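Local coordinates for putative antitoxin VapB45 (Mycobacterium tuberculosis, PDB 5AF3), which is possibly the antitoxin of a type II toxin-antitoxin pair, with VapC45 as its cognate toxin, at residues A[85-90]-A[155-160]; A[11-16]-A[71-76]. One frame throughout, in Å; residues are numbered along the deposited sequence.

Overall arrangement
From the N terminus, the chain meets contact 2 first: residues 11-16, the first ones modelled, lie against 71-76 at the start of helix 72-86, closing a loop that holds the two-stranded antiparallel sheet of 18-19 and 68-70 and helices 20-27 and 31-38. Helix 72-86 then carries the chain to contact 1, where its C-terminal end and the turn after it meet helix 155-161. That second loop is largely helical and opens only after the first has closed, so the two neither nest nor cross. Their centres are 23 Å apart, on opposite sides of the chain's centre, and the single helix 72-86 joins them, one contact at each end.

Contact 1. Residues A[85-90]-A[155-160]; sequences RRAGVP and EIVEHY
A87 and I156 bring the two backbones nearest each other, with their CA atoms 6.4 Å apart, where the C-terminal end of helix 72-86 and the turn after it face helix 155-161; no hydrogen bond joins the segments. The main interaction is a cation-pi stack of R86 on Y160. R86 CZ stands 3.9 Å from the centroid of the Y160 ring, over its face, with the guanidinium and ring planes 30° apart. NH1 reaches furthest over the ring, above its centre, while R86 CD lies 3.3 Å from Y160 OH. The R86 chain leaves with CG anti to the backbone N (chi1 -168°) and bends at chi3 (-65°), which turns the planar group onto the aromatic face. Arginine suits this place because it offers both a flat cation and an aliphatic stem. H159 CD2 lies over the opposite face of Y160, toward the rim, so the ring has R86 on one side and H159 on the other, and Y160 OH is hydrogen-bonded to D237 of the second subunit. Beside the stack, the small methyl of A87 packs on two branched residues: its CB is 3.7 Å from V157 CG2 and 3.9 Å from I156 CG2. At G88 the chain leaves the helix in a Schellman motif; its positive phi is readily adopted by glycine, and G88 N bonds to R85 O. Around this buried contact, V157 also touches F84 of helix 72-86 and L143 of helix 135-143, while I156 packs on R213 of the second subunit, so helix 155-161 lies between helices 72-86 and 135-143 of its own chain and the second subunit.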
loop_
_atom_site.group_PDB
_atom_site.type_symbol
_atom_site.label_atom_id
_atom_site.label_comp_id
_atom_site.label_asym_id
_atom_site.label_seq_id
_atom_site.Cartn_x
_atom_site.Cartn_y
_atom_site.Cartn_z
ATOM N N ARG A 85 -6.683 13.771 -6.493
ATOM C CA ARG A 85 -5.233 13.995 -6.429
ATOM C C ARG A 85 -4.504 12.902 -7.202
ATOM O O ARG A 85 -3.632 13.194 -8.007
ATOM C CB ARG A 85 -4.755 13.986 -4.987
ATOM C CG ARG A 85 -3.266 14.313 -4.806
ATOM C CD ARG A 85 -2.884 14.306 -3.343
ATOM N NE ARG A 85 -2.791 12.939 -2.869
ATOM C CZ ARG A 85 -1.655 12.301 -2.599
ATOM N NH1 ARG A 85 -0.477 12.914 -2.710
ATOM N NH2 ARG A 85 -1.716 11.054 -2.170
ATOM N N ARG A 86 -4.884 11.647 -6.961
ATOM C CA ARG A 86 -4.354 10.493 -7.700
ATOM C C ARG A 86 -4.502 10.632 -9.208
ATOM O O ARG A 86 -3.622 10.199 -9.969
ATOM C CB ARG A 86 -5.082 9.218 -7.247
ATOM C CG ARG A 86 -4.458 7.910 -7.701
ATOM C CD ARG A 86 -5.236 6.726 -7.076
ATOM N NE ARG A 86 -5.125 6.674 -5.625
ATOM C CZ ARG A 86 -6.129 6.851 -4.748
ATOM N NH1 ARG A 86 -7.368 7.145 -5.129
ATOM N NH2 ARG A 86 -5.883 6.754 -3.455
ATOM N N ALA A 87 -5.577 11.286 -9.649
ATOM C CA ALA A 87 -5.873 11.445 -11.073
ATOM C C ALA A 87 -5.004 12.502 -11.770
ATOM O O ALA A 87 -5.070 12.651 -13.010
ATOM C CB ALA A 87 -7.348 11.751 -11.287
ATOM N N GLY A 88 -4.232 13.249 -10.973
ATOM C CA GLY A 88 -3.383 14.352 -11.507
ATOM C C GLY A 88 -4.043 15.722 -11.384
ATOM O O GLY A 88 -3.497 16.726 -11.855
ATOM N N VAL A 89 -5.210 15.787 -10.729
ATOM C CA VAL A 89 -5.889 17.063 -10.545
ATOM C C VAL A 89 -5.076 18.060 -9.692
ATOM O O VAL A 89 -4.651 17.766 -8.551
ATOM C CB VAL A 89 -7.296 16.861 -9.914
ATOM C CG1 VAL A 89 -7.974 18.214 -9.628
ATOM C CG2 VAL A 89 -8.135 15.970 -10.816
ATOM N N PRO A 90 -4.878 19.281 -10.218
ATOM C CA PRO A 90 -4.237 20.243 -9.383
ATOM C C PRO A 90 -5.101 20.606 -8.171
ATOM O O PRO A 90 -6.271 20.970 -8.341
ATOM C CB PRO A 90 -4.035 21.464 -10.327
ATOM C CG PRO A 90 -5.098 21.311 -11.357
ATOM C CD PRO A 90 -5.238 19.827 -11.551
ATOM N N GLU A 155 -12.342 7.260 -15.803
ATOM C CA GLU A 155 -12.499 6.003 -15.055
ATOM C C GLU A 155 -11.568 5.886 -13.877
ATOM O O GLU A 155 -11.925 5.273 -12.871
ATOM C CB GLU A 155 -12.345 4.792 -15.979
ATOM C CG GLU A 155 -13.586 4.651 -16.880
ATOM C CD GLU A 155 -13.688 3.300 -17.581
ATOM O OE1 GLU A 155 -12.783 2.447 -17.411
ATOM O OE2 GLU A 155 -14.698 3.090 -18.301
ATOM N N ILE A 156 -10.391 6.504 -13.966
ATOM C CA ILE A 156 -9.449 6.463 -12.847
ATOM C C ILE A 156 -10.052 7.142 -11.599
ATOM O O ILE A 156 -9.757 6.756 -10.475
ATOM C CB ILE A 156 -8.050 7.087 -13.208
ATOM C CG1 ILE A 156 -7.016 6.799 -12.095
ATOM C CG2 ILE A 156 -8.110 8.638 -13.466
ATOM C CD1 ILE A 156 -5.587 7.385 -12.405
ATOM N N VAL A 157 -10.923 8.130 -11.813
ATOM C CA VAL A 157 -11.696 8.775 -10.719
ATOM C C VAL A 157 -12.921 7.900 -10.357
ATOM O O VAL A 157 -13.160 7.631 -9.151
ATOM C CB VAL A 157 -12.154 10.219 -11.117
ATOM C CG1 VAL A 157 -12.976 10.881 -9.957
ATOM C CG2 VAL A 157 -10.945 11.094 -11.412
ATOM N N GLU A 158 -13.694 7.502 -11.368
ATOM C CA GLU A 158 -14.893 6.646 -11.149
ATOM C C GLU A 158 -14.590 5.423 -10.302
ATOM O O GLU A 158 -15.361 5.093 -9.384
ATOM C CB GLU A 158 -15.480 6.154 -12.460
ATOM C CG GLU A 158 -16.399 7.104 -13.117
ATOM C CD GLU A 158 -17.174 6.446 -14.249
ATOM O OE1 GLU A 158 -16.746 5.380 -14.769
ATOM O OE2 GLU A 158 -18.208 7.022 -14.624
ATOM N N HIS A 159 -13.484 4.745 -10.601
ATOM C CA HIS A 159 -13.056 3.560 -9.795
ATOM C C HIS A 159 -13.103 3.827 -8.284
ATOM O O HIS A 159 -13.588 2.983 -7.499
ATOM C CB HIS A 159 -11.661 3.087 -10.248
ATOM C CG HIS A 159 -10.990 2.098 -9.332
ATOM N ND1 HIS A 159 -11.518 0.854 -9.049
ATOM C CD2 HIS A 159 -9.822 2.174 -8.649
ATOM C CE1 HIS A 159 -10.699 0.203 -8.241
ATOM N NE2 HIS A 159 -9.661 0.979 -7.986
ATOM N N TYR A 160 -12.623 4.983 -7.849
ATOM C CA TYR A 160 -12.725 5.296 -6.432
ATOM C C TYR A 160 -14.130 5.702 -5.958
ATOM O O TYR A 160 -14.529 5.351 -4.846
ATOM C CB TYR A 160 -11.678 6.325 -6.029
ATOM C CG TYR A 160 -10.316 5.710 -6.265
ATOM C CD1 TYR A 160 -9.770 4.844 -5.327
ATOM C CD2 TYR A 160 -9.628 5.920 -7.466
ATOM C CE1 TYR A 160 -8.549 4.200 -5.576
ATOM C CE2 TYR A 160 -8.409 5.286 -7.731
ATOM C CZ TYR A 160 -7.878 4.433 -6.782
ATOM O OH TYR A 160 -6.673 3.787 -7.004
#

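Contact 2. Residues A[11-16]-A[71-76]; sequences LRFDVP and PFVGIA
R12 and V73 join the N-terminal loop to the first turn of helix 72-86, which belongs to a putative DNA-binding helix-turn-helix domain. P71 occupies the N-cap position. Of the polar contacts, one is a hydrogen bond: V73 N donates to R12 O at 2.9 Å, nearly straight at 171° and in the carbonyl plane. The bond gives an acceptor from outside the helix to an amide of its first turn, where no preceding turn can supply one. A weaker polar contact runs from P71 CA to V15 O, 3.4 Å apart, as a CA-H...O interaction. Proline fits at P71 because its ring is compact and it brings no amide hydrogen to be satisfied; its CB also lies 3.4 Å from F13 O, so the loop's carbonyls line the ring. Apolar packing completes the interface on two flanks. The stem of R12 crosses F72 at a slant, with CG 4.0 Å from F72 CD2, while its charged end turns away to a salt bridge with D169 and a hydrogen bond to A172 O. Arginine thus serves both a hydrophobic and an ionic role. F72 itself is buried among Y18, A172, I175 and L187, a setting that suits a large aromatic ring. The F13 backbone directs its CB away from the helix, yet CG lies beside the backbone N (chi1 -55°), and this brings the ring back beside V73, the two side chains crossing at about a right angle. Within the loop, F13 CZ sits over the centre of the R12 guanidinium; across the contact, F13 CD1 meets V73 CG1 at 3.8 Å.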
loop_
_atom_site.group_PDB
_atom_site.type_symbol
_atom_site.label_atom_id
_atom_site.label_comp_id
_atom_site.label_asym_id
_atom_site.label_seq_id
_atom_site.Cartn_x
_atom_site.Cartn_y
_atom_site.Cartn_z
ATOM N N LEU A 11 -24.287 8.834 13.013
ATOM C CA LEU A 11 -22.870 8.635 13.510
ATOM C C LEU A 11 -21.798 9.389 12.671
ATOM O O LEU A 11 -20.603 9.373 13.013
ATOM C CB LEU A 11 -22.505 7.135 13.570
ATOM C CG LEU A 11 -23.591 6.054 13.610
ATOM C CD1 LEU A 11 -24.115 5.841 12.170
ATOM C CD2 LEU A 11 -23.091 4.730 14.213
ATOM N N ARG A 12 -22.240 10.056 11.599
ATOM C CA ARG A 12 -21.346 10.507 10.513
ATOM C C ARG A 12 -20.924 11.971 10.506
ATOM O O ARG A 12 -20.013 12.339 9.763
ATOM C CB ARG A 12 -22.001 10.185 9.165
ATOM C CG ARG A 12 -22.256 8.714 8.916
ATOM C CD ARG A 12 -23.059 8.542 7.654
ATOM N NE ARG A 12 -24.393 9.126 7.828
ATOM C CZ ARG A 12 -25.241 9.410 6.855
ATOM N NH1 ARG A 12 -24.927 9.227 5.582
ATOM N NH2 ARG A 12 -26.434 9.895 7.165
ATOM N N PHE A 13 -21.569 12.826 11.314
ATOM C CA PHE A 13 -21.375 14.282 11.189
ATOM C C PHE A 13 -20.764 15.010 12.385
ATOM O O PHE A 13 -19.947 15.925 12.216
ATOM C CB PHE A 13 -22.703 14.981 10.759
ATOM C CG PHE A 13 -23.286 14.414 9.519
ATOM C CD1 PHE A 13 -22.859 14.858 8.272
ATOM C CD2 PHE A 13 -24.216 13.380 9.585
ATOM C CE1 PHE A 13 -23.371 14.304 7.119
ATOM C CE2 PHE A 13 -24.742 12.815 8.433
ATOM C CZ PHE A 13 -24.315 13.273 7.190
ATOM N N ASP A 14 -21.169 14.625 13.592
ATOM C CA ASP A 14 -20.915 15.469 14.772
ATOM C C ASP A 14 -19.765 15.001 15.666
ATOM O O ASP A 14 -19.283 15.763 16.506
ATOM C CB ASP A 14 -22.201 15.647 15.609
ATOM C CG ASP A 14 -23.434 15.980 14.757
ATOM O OD1 ASP A 14 -23.301 16.707 13.746
ATOM O OD2 ASP A 14 -24.548 15.508 15.102
ATOM N N VAL A 15 -19.330 13.758 15.471
ATOM C CA VAL A 15 -18.271 13.159 16.292
ATOM C C VAL A 15 -16.946 12.900 15.515
ATOM O O VAL A 15 -16.919 12.058 14.603
ATOM C CB VAL A 15 -18.798 11.883 17.074
ATOM C CG1 VAL A 15 -20.012 11.230 16.367
ATOM C CG2 VAL A 15 -17.691 10.855 17.335
ATOM N N PRO A 16 -15.844 13.596 15.900
ATOM C CA PRO A 16 -14.571 13.311 15.218
ATOM C C PRO A 16 -14.099 11.895 15.524
ATOM O O PRO A 16 -13.918 11.512 16.693
ATOM C CB PRO A 16 -13.595 14.367 15.752
ATOM C CG PRO A 16 -14.266 15.029 16.887
ATOM C CD PRO A 16 -15.706 14.619 16.953
ATOM N N PRO A 71 -14.894 13.786 11.279
ATOM C CA PRO A 71 -16.091 12.943 11.384
ATOM C C PRO A 71 -16.142 12.076 10.114
ATOM O O PRO A 71 -15.328 12.305 9.172
ATOM C CB PRO A 71 -17.238 13.968 11.478
ATOM C CG PRO A 71 -16.716 15.202 10.737
ATOM C CD PRO A 71 -15.193 15.197 10.939
ATOM N N PHE A 72 -17.042 11.102 10.053
ATOM C CA PHE A 72 -17.067 10.190 8.918
ATOM C C PHE A 72 -17.282 10.887 7.561
ATOM O O PHE A 72 -16.650 10.527 6.538
ATOM C CB PHE A 72 -18.090 9.054 9.076
ATOM C CG PHE A 72 -18.018 8.063 7.982
ATOM C CD1 PHE A 72 -17.031 7.063 7.994
ATOM C CD2 PHE A 72 -18.860 8.162 6.878
ATOM C CE1 PHE A 72 -16.963 6.157 6.925
ATOM C CE2 PHE A 72 -18.785 7.259 5.818
ATOM C CZ PHE A 72 -17.830 6.252 5.848
ATOM N N VAL A 73 -18.188 11.863 7.539
ATOM C CA VAL A 73 -18.378 12.648 6.303
ATOM C C VAL A 73 -17.056 13.298 5.829
ATOM O O VAL A 73 -16.824 13.382 4.587
ATOM C CB VAL A 73 -19.534 13.715 6.417
ATOM C CG1 VAL A 73 -19.154 14.821 7.352
ATOM C CG2 VAL A 73 -19.932 14.236 5.002
ATOM N N GLY A 74 -16.231 13.769 6.769
ATOM C CA GLY A 74 -14.932 14.381 6.465
ATOM C C GLY A 74 -13.923 13.398 5.863
ATOM O O GLY A 74 -13.138 13.749 4.963
ATOM N N ILE A 75 -13.866 12.173 6.388
ATOM C CA ILE A 75 -12.974 11.185 5.766
ATOM C C ILE A 75 -13.458 10.795 4.356
ATOM O O ILE A 75 -12.648 10.487 3.463
ATOM C CB ILE A 75 -12.680 9.930 6.661
ATOM C CG1 ILE A 75 -11.267 9.410 6.314
ATOM C CG2 ILE A 75 -13.718 8.841 6.477
ATOM C CD1 ILE A 75 -10.779 8.307 7.233
ATOM N N ALA A 76 -14.775 10.855 4.142
ATOM C CA ALA A 76 -15.368 10.506 2.852
ATOM C C ALA A 76 -14.967 11.607 1.857
ATOM O O ALA A 76 -14.549 11.307 0.733
ATOM C CB ALA A 76 -16.934 10.424 2.987
#